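Local structure of probable porin (Pseudomonas aeruginosa, 2Y0H) at residues S102-Q107 with A133-S138. The protein probably acts as a porin, forming a beta-barrel channel for the passage of small solutes across the outer membrane. Numbering follows the deposited sequence.
Sequences SQTQLQ and ALLTSS
Gln105 and Thr136 face each other as a hydrogen-bonded antiparallel pair. Gln105 N reaches Thr136 O at 2.8 Å, and Thr136 N returns the bond to Gln105 O. Gln107 and Leu134 form a second pair of this kind. Between them sits the non-hydrogen-bonded pair Leu106 and Leu135. The face of Thr104, Leu106 and Leu135 is the more closely packed. Leu135 CD2 packs 3.5 Å from Thr104 CG2 and also lies 4.0 Å from Leu106 CB. With Thr104 OG1 anti to the carbonyl carbon (chi1 -59°), CG2 lies anti to the backbone N and against Leu135 CD2, while OG1 faces Ser137 OG. Leu106 also touches a bound C8E detergent molecule, consistent with this face looking towards lipid. The two strands are neighbours in the closed 18-stranded antiparallel barrel of the OprD porin family. Strands 87-101 and 143-154 continue the sheet beyond them. The face of Gln105, Gln107, Leu134 and Thr136 is looser and holds water. One water accepts from Gln107 NE2 at 2.9 Å and donates to Leu134 O at 2.8 Å. Its link to Thr136 OG1 is weak. Pairing is also less regular at the Gln103 end. Ser138 N bonds to Gln103 O at 3.0 Å from above the carbonyl plane, 39° out of it. A second water joins that oxygen to Ser138 OG. Glu139 accepts from Gln103 N and also bonds Thr104 OG1 and Ser102 OG through its carboxylate.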
loop_
_atom_site.group_PDB
_atom_site.type_symbol
_atom_site.label_atom_id
_atom_site.label_comp_id
_atom_site.label_asym_id
_atom_site.label_seq_id
_atom_site.Cartn_x
_atom_site.Cartn_y
_atom_site.Cartn_z
ATOM N N SER A 102 28.420 -6.188 0.147
ATOM C CA SER A 102 28.454 -5.164 1.185
ATOM C C SER A 102 27.041 -4.836 1.649
ATOM O O SER A 102 26.377 -5.680 2.254
ATOM C CB SER A 102 29.157 -3.903 0.695
ATOM O OG SER A 102 29.311 -2.991 1.769
ATOM N N GLN A 103 26.575 -3.624 1.353
ATOM C CA GLN A 103 25.239 -3.187 1.777
ATOM C C GLN A 103 24.298 -2.987 0.588
ATOM O O GLN A 103 23.321 -2.244 0.673
ATOM C CB GLN A 103 25.322 -1.888 2.593
ATOM C CG GLN A 103 26.215 -1.974 3.823
ATOM C CD GLN A 103 25.709 -2.976 4.844
ATOM O OE1 GLN A 103 24.500 -3.145 5.027
ATOM N NE2 GLN A 103 26.637 -3.656 5.511
ATOM N N THR A 104 24.601 -3.639 -0.523
ATOM C CA THR A 104 23.824 -3.462 -1.739
ATOM C C THR A 104 23.196 -4.792 -2.141
ATOM O O THR A 104 23.824 -5.848 -2.037
ATOM C CB THR A 104 24.698 -2.887 -2.875
ATOM O OG1 THR A 104 25.245 -1.628 -2.458
ATOM C CG2 THR A 104 23.890 -2.688 -4.159
ATOM N N GLN A 105 21.943 -4.744 -2.578
ATOM C CA GLN A 105 21.244 -5.954 -2.961
ATOM C C GLN A 105 20.522 -5.771 -4.283
ATOM O O GLN A 105 19.899 -4.745 -4.524
ATOM C CB GLN A 105 20.251 -6.360 -1.874
ATOM C CG GLN A 105 19.510 -7.653 -2.184
ATOM C CD GLN A 105 18.987 -8.344 -0.935
ATOM O OE1 GLN A 105 19.210 -7.879 0.182
ATOM N NE2 GLN A 105 18.298 -9.465 -1.121
ATOM N N LEU A 106 20.624 -6.764 -5.152
ATOM C CA LEU A 106 19.831 -6.765 -6.365
ATOM C C LEU A 106 18.852 -7.934 -6.318
ATOM O O LEU A 106 19.234 -9.061 -5.991
ATOM C CB LEU A 106 20.722 -6.861 -7.603
ATOM C CG LEU A 106 19.998 -7.065 -8.938
ATOM C CD1 LEU A 106 19.186 -5.831 -9.312
ATOM C CD2 LEU A 106 20.972 -7.443 -10.047
ATOM N N GLN A 107 17.589 -7.666 -6.630
ATOM C CA GLN A 107 16.621 -8.747 -6.755
ATOM C C GLN A 107 16.061 -8.745 -8.158
ATOM O O GLN A 107 15.697 -7.697 -8.666
ATOM C CB GLN A 107 15.481 -8.556 -5.772
ATOM C CG GLN A 107 15.922 -8.411 -4.334
ATOM C CD GLN A 107 14.776 -8.006 -3.445
ATOM O OE1 GLN A 107 14.034 -8.854 -2.957
ATOM N NE2 GLN A 107 14.604 -6.699 -3.253
ATOM N N ALA A 133 13.292 -5.743 -11.694
ATOM C CA ALA A 133 14.614 -5.787 -11.103
ATOM C C ALA A 133 14.735 -4.583 -10.170
ATOM O O ALA A 133 14.424 -3.456 -10.561
ATOM C CB ALA A 133 15.673 -5.759 -12.184
ATOM N N LEU A 134 15.156 -4.839 -8.934
ATOM C CA LEU A 134 15.222 -3.815 -7.893
ATOM C C LEU A 134 16.587 -3.820 -7.198
ATOM O O LEU A 134 17.007 -4.831 -6.623
ATOM C CB LEU A 134 14.120 -4.057 -6.846
ATOM C CG LEU A 134 13.851 -2.986 -5.782
ATOM C CD1 LEU A 134 13.565 -1.646 -6.421
ATOM C CD2 LEU A 134 12.680 -3.412 -4.882
ATOM N N LEU A 135 17.264 -2.680 -7.244
ATOM C CA LEU A 135 18.582 -2.523 -6.633
ATOM C C LEU A 135 18.422 -1.598 -5.442
ATOM O O LEU A 135 17.856 -0.519 -5.578
ATOM C CB LEU A 135 19.553 -1.915 -7.655
ATOM C CG LEU A 135 21.077 -1.800 -7.472
ATOM C CD1 LEU A 135 21.439 -0.600 -6.610
ATOM C CD2 LEU A 135 21.730 -3.085 -6.947
ATOM N N THR A 136 18.874 -2.033 -4.269
ATOM C CA THR A 136 18.838 -1.189 -3.071
ATOM C C THR A 136 20.242 -1.119 -2.485
ATOM O O THR A 136 20.969 -2.110 -2.468
ATOM C CB THR A 136 17.865 -1.721 -1.990
ATOM O OG1 THR A 136 18.336 -2.982 -1.496
ATOM C CG2 THR A 136 16.473 -1.921 -2.558
ATOM N N SER A 137 20.641 0.050 -2.012
ATOM C CA SER A 137 21.999 0.174 -1.528
ATOM C C SER A 137 22.055 1.139 -0.363
ATOM O O SER A 137 21.533 2.248 -0.441
ATOM C CB SER A 137 22.923 0.615 -2.661
ATOM O OG SER A 137 24.265 0.657 -2.232
ATOM N N SER A 138 22.695 0.697 0.715
ATOM C CA SER A 138 22.786 1.468 1.948
ATOM C C SER A 138 24.230 1.511 2.413
ATOM O O SER A 138 24.523 1.231 3.576
ATOM C CB SER A 138 21.931 0.808 3.028
ATOM O OG SER A 138 20.598 0.645 2.575
HETATM O O HOH W 1 20.147 -1.724 1.302
HETATM O O HOH W 2 16.818 -4.910 -3.804
#